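Local atomic coordinates of putative uncharacterized protein (Chaetomium thermophilum, PDB entry 5IJP), a protein that binds inositol hexakisphosphate through its SPX domain and, as a Vtc4 protein, probably couples inositol polyphosphate signals to phosphate homeostasis. Residues A27-A32 and D149-W154; R57-L62 and W154-V159; K76-S81 and K167-E172. One frame throughout, in Å; residues are numbered along the deposited sequence.

Interaction 1. Residues A27-A32 and D149-W154. With IHP (inositol hexakisphosphate), chain C.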
loop_
_atom_site.group_PDB
_atom_site.type_symbol
_atom_site.label_atom_id
_atom_site.label_comp_id
_atom_site.label_asym_id
_atom_site.label_seq_id
_atom_site.Cartn_x
_atom_site.Cartn_y
_atom_site.Cartn_z
ATOM N N ALA A 27 -17.460 11.243 -4.109
ATOM C CA ALA A 27 -18.417 11.834 -5.046
ATOM C C ALA A 27 -19.500 10.825 -5.440
ATOM O O ALA A 27 -20.644 11.219 -5.673
ATOM C CB ALA A 27 -17.692 12.333 -6.286
ATOM N N ASP A 28 -19.136 9.526 -5.498
ATOM C CA ASP A 28 -20.028 8.411 -5.831
ATOM C C ASP A 28 -21.088 8.196 -4.741
ATOM O O ASP A 28 -22.204 7.777 -5.052
ATOM C CB ASP A 28 -19.214 7.126 -6.054
ATOM C CG ASP A 28 -19.989 6.021 -6.741
ATOM O OD1 ASP A 28 -20.088 6.053 -7.986
ATOM O OD2 ASP A 28 -20.487 5.119 -6.034
ATOM N N LEU A 29 -20.734 8.497 -3.472
ATOM C CA LEU A 29 -21.616 8.378 -2.305
ATOM C C LEU A 29 -22.725 9.433 -2.320
ATOM O O LEU A 29 -23.797 9.203 -1.757
ATOM C CB LEU A 29 -20.808 8.491 -0.999
ATOM C CG LEU A 29 -19.855 7.340 -0.671
ATOM C CD1 LEU A 29 -18.867 7.743 0.404
ATOM C CD2 LEU A 29 -20.613 6.102 -0.244
ATOM N N LYS A 30 -22.454 10.588 -2.953
ATOM C CA LYS A 30 -23.390 11.707 -3.083
ATOM C C LYS A 30 -24.363 11.476 -4.250
ATOM O O LYS A 30 -25.411 12.125 -4.307
ATOM C CB LYS A 30 -22.624 13.034 -3.282
ATOM C CG LYS A 30 -21.595 13.366 -2.195
ATOM C CD LYS A 30 -22.203 14.094 -0.998
ATOM C CE LYS A 30 -21.174 14.363 0.070
ATOM N NZ LYS A 30 -21.771 15.042 1.249
ATOM N N ARG A 31 -24.017 10.551 -5.172
ATOM C CA ARG A 31 -24.810 10.219 -6.358
ATOM C C ARG A 31 -25.847 9.107 -6.108
ATOM O O ARG A 31 -25.817 8.060 -6.764
ATOM C CB ARG A 31 -23.895 9.894 -7.556
ATOM C CG ARG A 31 -23.243 11.119 -8.188
ATOM C CD ARG A 31 -22.321 10.751 -9.337
ATOM N NE ARG A 31 -21.032 10.234 -8.869
ATOM C CZ ARG A 31 -20.010 9.929 -9.664
ATOM N NH1 ARG A 31 -20.110 10.089 -10.979
ATOM N NH2 ARG A 31 -18.878 9.467 -9.150
ATOM N N ALA A 32 -26.778 9.350 -5.165
ATOM C CA ALA A 32 -27.863 8.421 -4.834
ATOM C C ALA A 32 -28.991 8.571 -5.862
ATOM O O ALA A 32 -29.271 9.691 -6.299
ATOM C CB ALA A 32 -28.379 8.699 -3.432
ATOM N N ASP A 149 -20.759 3.786 5.481
ATOM C CA ASP A 149 -21.597 3.299 6.580
ATOM C C ASP A 149 -22.285 4.434 7.351
ATOM O O ASP A 149 -23.368 4.226 7.899
ATOM C CB ASP A 149 -20.770 2.421 7.536
ATOM C CG ASP A 149 -20.206 1.140 6.935
ATOM O OD1 ASP A 149 -20.246 0.993 5.691
ATOM O OD2 ASP A 149 -19.724 0.286 7.709
ATOM N N LYS A 150 -21.655 5.626 7.388
ATOM C CA LYS A 150 -22.169 6.812 8.077
ATOM C C LYS A 150 -23.126 7.647 7.218
ATOM O O LYS A 150 -24.108 8.163 7.749
ATOM C CB LYS A 150 -21.014 7.683 8.601
ATOM C CG LYS A 150 -20.418 7.192 9.920
ATOM C CD LYS A 150 -19.149 7.956 10.315
ATOM C CE LYS A 150 -19.402 9.252 11.056
ATOM N NZ LYS A 150 -19.858 9.021 12.452
ATOM N N MET A 151 -22.837 7.791 5.908
ATOM C CA MET A 151 -23.651 8.584 4.979
ATOM C C MET A 151 -24.906 7.861 4.487
ATOM O O MET A 151 -25.998 8.425 4.556
ATOM C CB MET A 151 -22.819 9.047 3.769
ATOM C CG MET A 151 -21.916 10.221 4.053
ATOM S SD MET A 151 -21.079 10.760 2.543
ATOM C CE MET A 151 -20.192 12.159 3.156
ATOM N N THR A 152 -24.741 6.632 3.965
ATOM C CA THR A 152 -25.819 5.832 3.377
ATOM C C THR A 152 -26.679 5.092 4.404
ATOM O O THR A 152 -27.903 5.051 4.261
ATOM C CB THR A 152 -25.263 4.858 2.314
ATOM O OG1 THR A 152 -24.630 3.749 2.956
ATOM C CG2 THR A 152 -24.295 5.525 1.337
ATOM N N GLY A 153 -26.028 4.491 5.397
ATOM C CA GLY A 153 -26.680 3.680 6.419
ATOM C C GLY A 153 -26.398 2.206 6.203
ATOM O O GLY A 153 -26.466 1.412 7.146
ATOM N N TRP A 154 -26.072 1.841 4.946
ATOM C CA TRP A 154 -25.725 0.488 4.512
ATOM C C TRP A 154 -24.299 0.203 4.992
ATOM O O TRP A 154 -23.406 1.025 4.772
ATOM C CB TRP A 154 -25.794 0.382 2.974
ATOM C CG TRP A 154 -27.151 0.610 2.365
ATOM C CD1 TRP A 154 -27.903 1.748 2.432
ATOM C CD2 TRP A 154 -27.849 -0.279 1.483
ATOM N NE1 TRP A 154 -29.061 1.594 1.708
ATOM C CE2 TRP A 154 -29.051 0.362 1.107
ATOM C CE3 TRP A 154 -27.592 -1.572 0.996
ATOM C CZ2 TRP A 154 -29.991 -0.243 0.265
ATOM C CZ3 TRP A 154 -28.525 -2.171 0.165
ATOM C CH2 TRP A 154 -29.706 -1.508 -0.197
HETATM C C1 IHP C . -15.899 15.605 4.830
HETATM C C2 IHP C . -14.675 15.774 5.720
HETATM C C3 IHP C . -13.393 15.901 4.909
HETATM C C4 IHP C . -13.501 17.000 3.860
HETATM C C5 IHP C . -14.724 16.823 2.970
HETATM C C6 IHP C . -15.997 16.719 3.797
HETATM O O11 IHP C . -17.071 15.664 5.670
HETATM P P1 IHP C . -18.414 14.747 5.668
HETATM O O21 IHP C . -19.182 14.957 6.931
HETATM O O31 IHP C . -19.199 15.158 4.421
HETATM O O41 IHP C . -17.949 13.297 5.492
HETATM O O12 IHP C . -14.565 14.608 6.564
HETATM P P2 IHP C . -14.581 14.580 8.199
HETATM O O22 IHP C . -16.042 14.364 8.599
HETATM O O32 IHP C . -14.004 15.836 8.773
HETATM O O42 IHP C . -13.792 13.331 8.603
HETATM O O13 IHP C . -13.122 14.643 4.253
HETATM P P3 IHP C . -11.954 13.563 4.513
HETATM O O23 IHP C . -10.968 13.611 3.399
HETATM O O33 IHP C . -11.325 13.874 5.875
HETATM O O43 IHP C . -12.659 12.214 4.622
HETATM O O14 IHP C . -12.321 16.955 3.029
HETATM P P4 IHP C . -10.968 17.890 3.204
HETATM O O24 IHP C . -9.786 16.980 2.858
HETATM O O34 IHP C . -11.051 19.087 2.316
HETATM O O44 IHP C . -10.854 18.262 4.689
HETATM O O15 IHP C . -14.832 17.986 2.122
HETATM P P5 IHP C . -14.677 18.182 0.542
HETATM O O25 IHP C . -15.033 16.843 -0.118
HETATM O O35 IHP C . -13.191 18.456 0.292
HETATM O O45 IHP C . -15.553 19.300 0.079
HETATM O O16 IHP C . -17.087 16.403 2.905
HETATM P P6 IHP C . -18.088 17.278 2.015
HETATM O O26 IHP C . -17.669 18.747 2.172
HETATM O O36 IHP C . -19.499 17.032 2.437
HETATM O O46 IHP C . -17.826 16.865 0.565
#
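Lys30 and Met151 lean toward each other at a slant, and both ends finish at the inositol hexakisphosphate. The lysine starts out away from 149-154, but a bend at chi2 (-86°) brings its otherwise straight chain round, and NZ lies 3.8 Å from the methyl CE of Met151. The same NZ donates a hydrogen bond to the phosphate oxygen O36, 3.2 Å away. Met151 reaches in from its helix with the chain extended beyond CG; its CE ends 3.4 Å from the ligand oxygen O31, and an unbranched, flexible thioether suits this place, since its methyl can lie alongside both the ammonium group and the phosphate oxygens. Deeper in, Leu29 carries the contact: its CB lies 4.2 Å from Met151 SD, and its CD2 meets Thr152 CG2 at 4.0 Å, the two side chains crossing at about a right angle. Lys30 and Met151 belong to the inositol hexakisphosphate site of the SPX domain, and Leu29 and Thr152 lie behind them, where the end of helix 22-30 meets the end of helix 110-151; Lys26, Lys147 and the backbone N of Met1, Phe3 and Gly4 also grip the phosphates. Threonine suits its place because its methyl faces Leu29 while OG1 turns to the backbone, bonding to His148 O and accepting from Trp154 N at 3.1 Å in an ST turn. With an alanine in its place both OG1 and CG2 are gone, which would probably leave Trp154 N and His148 O without this partner and open a gap beside Leu29 CD2.

Interaction 2. Residues R57-L62 and W154-V159; sequences RFVSKL and WRLKPV
The Phe58 ring presents its edge to Leu156: Leu156 CD1 lies near the ring plane, 3.8 Å from Phe58 CD2, and almost as close to Phe58 CE2. The imidazole of His148 on helix 110-151 also meets this ring, with the two planes about 5° from parallel, and Leu25 and Leu29 of helix 22-30 touch it as well. CG of Phe58 stands opposite the backbone N (chi1 -174°), which directs the flat side chain from helix 52-97 toward the incoming leucine. Both methyls of Leu156 meet Val59 CG2, Leu156 CD2 at 3.8 Å and CD1 nearly as close, while Leu156 CD1 also approaches Leu62 CD2, more distantly, at 4.4 Å. Glu55 touches the same leucine; Glu55, Phe58, Val59 and Leu62, at i, i+3, i+4 and i+7, surround it much as a hole takes a knob, though here the side chain comes from a loop and not from a helix. That loop leads into helix 157-165, and the contact joins it to the long helix of the SPX helical bundle. Leucine suits the position because its forked end can reach all three apolar partners; valine, with a short branch close to the backbone, fits the partner position on the helix. The backbone of the leucine is secured too, its N bonding to Asp149 OD1 at the end of helix 110-151.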
loop_
_atom_site.group_PDB
_atom_site.type_symbol
_atom_site.label_atom_id
_atom_site.label_comp_id
_atom_site.label_asym_id
_atom_site.label_seq_id
_atom_site.Cartn_x
_atom_site.Cartn_y
_atom_site.Cartn_z
ATOM N N ARG A 57 -22.947 -0.439 -7.602
ATOM C CA ARG A 57 -22.088 0.480 -8.349
ATOM C C ARG A 57 -20.872 0.884 -7.502
ATOM O O ARG A 57 -19.756 0.913 -8.025
ATOM C CB ARG A 57 -22.896 1.720 -8.785
ATOM C CG ARG A 57 -22.132 2.701 -9.677
ATOM C CD ARG A 57 -22.869 4.017 -9.881
ATOM N NE ARG A 57 -23.004 4.784 -8.639
ATOM C CZ ARG A 57 -24.162 5.047 -8.041
ATOM N NH1 ARG A 57 -25.303 4.622 -8.570
ATOM N NH2 ARG A 57 -24.188 5.746 -6.915
ATOM N N PHE A 58 -21.092 1.189 -6.203
ATOM C CA PHE A 58 -20.037 1.593 -5.271
ATOM C C PHE A 58 -19.059 0.459 -4.965
ATOM O O PHE A 58 -17.853 0.698 -4.983
ATOM C CB PHE A 58 -20.623 2.195 -3.979
ATOM C CG PHE A 58 -19.597 2.766 -3.023
ATOM C CD1 PHE A 58 -18.989 3.990 -3.278
ATOM C CD2 PHE A 58 -19.255 2.089 -1.860
ATOM C CE1 PHE A 58 -18.040 4.516 -2.396
ATOM C CE2 PHE A 58 -18.310 2.619 -0.974
ATOM C CZ PHE A 58 -17.712 3.829 -1.248
ATOM N N VAL A 59 -19.573 -0.764 -4.696
ATOM C CA VAL A 59 -18.765 -1.958 -4.396
ATOM C C VAL A 59 -17.845 -2.292 -5.579
ATOM O O VAL A 59 -16.654 -2.523 -5.367
ATOM C CB VAL A 59 -19.623 -3.168 -3.923
ATOM C CG1 VAL A 59 -18.779 -4.431 -3.750
ATOM C CG2 VAL A 59 -20.352 -2.845 -2.625
ATOM N N SER A 60 -18.388 -2.258 -6.817
ATOM C CA SER A 60 -17.642 -2.507 -8.056
ATOM C C SER A 60 -16.522 -1.477 -8.250
ATOM O O SER A 60 -15.418 -1.850 -8.646
ATOM C CB SER A 60 -18.581 -2.503 -9.259
ATOM O OG SER A 60 -19.522 -3.561 -9.173
ATOM N N LYS A 61 -16.803 -0.194 -7.936
ATOM C CA LYS A 61 -15.842 0.908 -8.026
ATOM C C LYS A 61 -14.773 0.796 -6.933
ATOM O O LYS A 61 -13.612 1.122 -7.183
ATOM C CB LYS A 61 -16.562 2.261 -7.939
ATOM N N LEU A 62 -15.168 0.329 -5.731
ATOM C CA LEU A 62 -14.283 0.142 -4.578
ATOM C C LEU A 62 -13.347 -1.055 -4.786
ATOM O O LEU A 62 -12.170 -0.971 -4.430
ATOM C CB LEU A 62 -15.112 -0.023 -3.289
ATOM C CG LEU A 62 -14.364 -0.004 -1.951
ATOM C CD1 LEU A 62 -13.918 1.404 -1.579
ATOM C CD2 LEU A 62 -15.235 -0.566 -0.847
ATOM N N TRP A 154 -26.072 1.841 4.946
ATOM C CA TRP A 154 -25.725 0.488 4.512
ATOM C C TRP A 154 -24.299 0.203 4.992
ATOM O O TRP A 154 -23.406 1.025 4.772
ATOM C CB TRP A 154 -25.794 0.382 2.974
ATOM C CG TRP A 154 -27.151 0.610 2.365
ATOM C CD1 TRP A 154 -27.903 1.748 2.432
ATOM C CD2 TRP A 154 -27.849 -0.279 1.483
ATOM N NE1 TRP A 154 -29.061 1.594 1.708
ATOM C CE2 TRP A 154 -29.051 0.362 1.107
ATOM C CE3 TRP A 154 -27.592 -1.572 0.996
ATOM C CZ2 TRP A 154 -29.991 -0.243 0.265
ATOM C CZ3 TRP A 154 -28.525 -2.171 0.165
ATOM C CH2 TRP A 154 -29.706 -1.508 -0.197
ATOM N N ARG A 155 -24.090 -0.937 5.668
ATOM C CA ARG A 155 -22.774 -1.299 6.198
ATOM C C ARG A 155 -21.965 -2.186 5.255
ATOM O O ARG A 155 -22.464 -3.213 4.792
ATOM C CB ARG A 155 -22.891 -1.920 7.598
ATOM C CG ARG A 155 -22.812 -0.888 8.715
ATOM C CD ARG A 155 -23.517 -1.355 9.972
ATOM N NE ARG A 155 -24.945 -1.029 9.949
ATOM C CZ ARG A 155 -25.476 0.064 10.487
ATOM N NH1 ARG A 155 -24.706 0.953 11.104
ATOM N NH2 ARG A 155 -26.783 0.277 10.415
ATOM N N LEU A 156 -20.715 -1.769 4.967
ATOM C CA LEU A 156 -19.771 -2.488 4.108
ATOM C C LEU A 156 -18.581 -3.058 4.886
ATOM O O LEU A 156 -17.869 -3.924 4.371
ATOM C CB LEU A 156 -19.276 -1.612 2.943
ATOM C CG LEU A 156 -19.997 -1.765 1.601
ATOM C CD1 LEU A 156 -19.384 -0.856 0.554
ATOM C CD2 LEU A 156 -19.976 -3.206 1.100
ATOM N N LYS A 157 -18.384 -2.582 6.129
ATOM C CA LYS A 157 -17.306 -2.978 7.033
ATOM C C LYS A 157 -17.262 -4.490 7.387
ATOM O O LYS A 157 -16.146 -5.006 7.404
ATOM C CB LYS A 157 -17.325 -2.123 8.312
ATOM C CG LYS A 157 -15.958 -1.978 8.983
ATOM C CD LYS A 157 -15.948 -0.913 10.086
ATOM C CE LYS A 157 -15.686 0.493 9.583
ATOM N NZ LYS A 157 -14.277 0.681 9.139
ATOM N N PRO A 158 -18.386 -5.227 7.653
ATOM C CA PRO A 158 -18.262 -6.652 8.033
ATOM C C PRO A 158 -17.390 -7.549 7.144
ATOM O O PRO A 158 -16.638 -8.355 7.693
ATOM C CB PRO A 158 -19.710 -7.139 8.054
ATOM C CG PRO A 158 -20.489 -5.942 8.408
ATOM C CD PRO A 158 -19.802 -4.798 7.719
ATOM N N VAL A 159 -17.470 -7.422 5.802
ATOM C CA VAL A 159 -16.657 -8.270 4.917
ATOM C C VAL A 159 -15.389 -7.554 4.419
ATOM O O VAL A 159 -14.405 -8.226 4.106
ATOM C CB VAL A 159 -17.435 -8.940 3.746
ATOM C CG1 VAL A 159 -18.578 -9.814 4.255
ATOM C CG2 VAL A 159 -17.927 -7.925 2.714
#

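Interaction 3. Residues K76-S81 and K167-E172; sequences KAMEIS and KPFYKE
The connection between helices 157-165 and 171-190 folds onto the middle of the long helix 52-97 of the SPX helical bundle, and a Met-aromatic contact together with an alanine-tyrosine contact joins them there. Tyr170 supplies the buried part. Its ring carbon CE1 lies 3.7 Å from the methyl CB of Ala77, which approaches the ring obliquely, and CD1 is only slightly farther away. The tyrosine CG sits between the backbone N and the carbonyl carbon (chi1 63°), a placement that swings the ring out from the chain toward the helix. Alanine suits the helix side because its single methyl lets a large ring come close to the backbone; Leu130 of helix 110-151 and Tyr174 of helix 171-190 also touch this methyl, making it a meeting point of three helices. Nearer the surface, Met78 SD lies 4.2 Å from Phe169 CZ and 5.5 Å from the centroid of the Phe169 ring, 65° off the ring normal. A thioether suits this exposed place, since its polarisable sulfur can meet an aromatic ring at many angles. The two aromatic neighbours also touch each other: Tyr170 CD2 sits 3.9 Å above one face of the Phe169 ring, offset toward its rim, while Phe169 CE2 lies at the edge of the tyrosine ring, in its plane. One turn on from Ala77, Ser81 bonds back to the helix: OG donates to Ala77 O at 3.1 Å from above the carbonyl plane, and Ser81 N reaches the same oxygen from the opposite face.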
loop_
_atom_site.group_PDB
_atom_site.type_symbol
_atom_site.label_atom_id
_atom_site.label_comp_id
_atom_site.label_asym_id
_atom_site.label_seq_id
_atom_site.Cartn_x
_atom_site.Cartn_y
_atom_site.Cartn_z
ATOM N N LYS A 76 6.056 -3.913 -6.861
ATOM C CA LYS A 76 7.118 -3.246 -6.110
ATOM C C LYS A 76 7.794 -4.151 -5.070
ATOM O O LYS A 76 9.024 -4.174 -5.018
ATOM C CB LYS A 76 6.614 -1.937 -5.478
ATOM C CG LYS A 76 7.730 -0.959 -5.108
ATOM C CD LYS A 76 8.193 -0.097 -6.291
ATOM C CE LYS A 76 9.670 0.224 -6.235
ATOM N NZ LYS A 76 10.009 1.172 -5.139
ATOM N N ALA A 77 7.006 -4.900 -4.265
ATOM C CA ALA A 77 7.524 -5.810 -3.233
ATOM C C ALA A 77 8.362 -6.945 -3.818
ATOM O O ALA A 77 9.397 -7.292 -3.246
ATOM C CB ALA A 77 6.385 -6.377 -2.404
ATOM N N MET A 78 7.921 -7.509 -4.959
ATOM C CA MET A 78 8.613 -8.589 -5.661
ATOM C C MET A 78 9.919 -8.107 -6.280
ATOM O O MET A 78 10.888 -8.867 -6.319
ATOM C CB MET A 78 7.705 -9.219 -6.714
ATOM C CG MET A 78 6.826 -10.316 -6.155
ATOM S SD MET A 78 5.529 -10.866 -7.290
ATOM C CE MET A 78 6.502 -11.380 -8.676
ATOM N N GLU A 79 9.949 -6.838 -6.744
ATOM C CA GLU A 79 11.140 -6.194 -7.304
ATOM C C GLU A 79 12.155 -5.962 -6.183
ATOM O O GLU A 79 13.353 -6.127 -6.408
ATOM C CB GLU A 79 10.778 -4.870 -7.992
ATOM C CG GLU A 79 10.323 -5.044 -9.432
ATOM C CD GLU A 79 9.597 -3.874 -10.072
ATOM O OE1 GLU A 79 9.275 -2.894 -9.360
ATOM O OE2 GLU A 79 9.326 -3.950 -11.291
ATOM N N ILE A 80 11.661 -5.618 -4.970
ATOM C CA ILE A 80 12.463 -5.413 -3.759
ATOM C C ILE A 80 13.056 -6.762 -3.310
ATOM O O ILE A 80 14.244 -6.821 -2.994
ATOM C CB ILE A 80 11.645 -4.679 -2.650
ATOM C CG1 ILE A 80 11.461 -3.183 -3.005
ATOM C CG2 ILE A 80 12.290 -4.825 -1.264
ATOM C CD1 ILE A 80 10.263 -2.478 -2.335
ATOM N N SER A 81 12.240 -7.844 -3.333
ATOM C CA SER A 81 12.652 -9.212 -2.982
ATOM C C SER A 81 13.757 -9.705 -3.924
ATOM O O SER A 81 14.673 -10.400 -3.480
ATOM C CB SER A 81 11.461 -10.163 -3.024
ATOM O OG SER A 81 10.516 -9.852 -2.012
ATOM N N LYS A 167 -3.835 -11.430 3.794
ATOM C CA LYS A 167 -2.426 -11.441 3.413
ATOM C C LYS A 167 -2.185 -12.122 2.060
ATOM O O LYS A 167 -2.637 -13.255 1.864
ATOM C CB LYS A 167 -1.568 -12.084 4.515
ATOM N N PRO A 168 -1.461 -11.463 1.120
ATOM C CA PRO A 168 -1.186 -12.107 -0.177
ATOM C C PRO A 168 -0.096 -13.183 -0.093
ATOM O O PRO A 168 0.554 -13.318 0.947
ATOM C CB PRO A 168 -0.797 -10.934 -1.078
ATOM C CG PRO A 168 -0.239 -9.918 -0.156
ATOM C CD PRO A 168 -0.854 -10.117 1.197
ATOM N N PHE A 169 0.093 -13.953 -1.188
ATOM C CA PHE A 169 1.051 -15.062 -1.294
ATOM C C PHE A 169 2.515 -14.675 -1.034
ATOM O O PHE A 169 3.243 -15.450 -0.411
ATOM C CB PHE A 169 0.912 -15.780 -2.658
ATOM C CG PHE A 169 1.518 -15.067 -3.848
ATOM C CD1 PHE A 169 2.789 -15.399 -4.308
ATOM C CD2 PHE A 169 0.824 -14.056 -4.502
ATOM C CE1 PHE A 169 3.356 -14.728 -5.395
ATOM C CE2 PHE A 169 1.391 -13.387 -5.592
ATOM C CZ PHE A 169 2.654 -13.726 -6.028
ATOM N N TYR A 170 2.944 -13.501 -1.532
ATOM C CA TYR A 170 4.322 -13.015 -1.423
ATOM C C TYR A 170 4.691 -12.452 -0.050
ATOM O O TYR A 170 5.874 -12.441 0.285
ATOM C CB TYR A 170 4.628 -11.983 -2.531
ATOM C CG TYR A 170 3.794 -10.719 -2.459
ATOM C CD1 TYR A 170 4.217 -9.622 -1.714
ATOM C CD2 TYR A 170 2.600 -10.607 -3.166
ATOM C CE1 TYR A 170 3.450 -8.461 -1.636
ATOM C CE2 TYR A 170 1.830 -9.447 -3.104
ATOM C CZ TYR A 170 2.258 -8.377 -2.337
ATOM O OH TYR A 170 1.505 -7.229 -2.276
ATOM N N LYS A 171 3.693 -11.963 0.721
ATOM C CA LYS A 171 3.856 -11.315 2.030
ATOM C C LYS A 171 4.742 -12.074 3.029
ATOM O O LYS A 171 5.555 -11.435 3.698
ATOM C CB LYS A 171 2.492 -10.993 2.666
ATOM C CG LYS A 171 2.513 -9.777 3.597
ATOM C CD LYS A 171 2.557 -8.448 2.836
ATOM C CE LYS A 171 3.228 -7.361 3.637
ATOM N NZ LYS A 171 3.383 -6.111 2.846
ATOM N N GLU A 172 4.596 -13.410 3.128
ATOM C CA GLU A 172 5.388 -14.242 4.041
ATOM C C GLU A 172 6.871 -14.266 3.639
ATOM O O GLU A 172 7.739 -14.135 4.505
ATOM C CB GLU A 172 4.815 -15.667 4.120
ATOM C CG GLU A 172 5.272 -16.444 5.344
ATOM C CD GLU A 172 4.972 -17.929 5.293
ATOM O OE1 GLU A 172 4.065 -18.377 6.032
ATOM O OE2 GLU A 172 5.648 -18.647 4.521
#

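In the fold
From the N terminus, helix 22-30 opens interaction 1, and the chain then runs through the long helix 52-97, which starts interactions 2 and 3 in turn. Helix 110-151 returns alongside and its end closes the first loop; the connection into helix 157-165 closes the second, and the approach to helix 171-190 the third. Every pair of loops crosses, and none is nested in another. Interactions 1 and 2 are neighbours, about 10 Å between centres, sharing Trp154 and joined by the Asp28-Arg57 salt bridge. Interaction 3, about 34 Å from interaction 1 centre to centre, lies on the opposite side of the chain's centre and ties the start of helix 171-190 to the middle of helix 52-97.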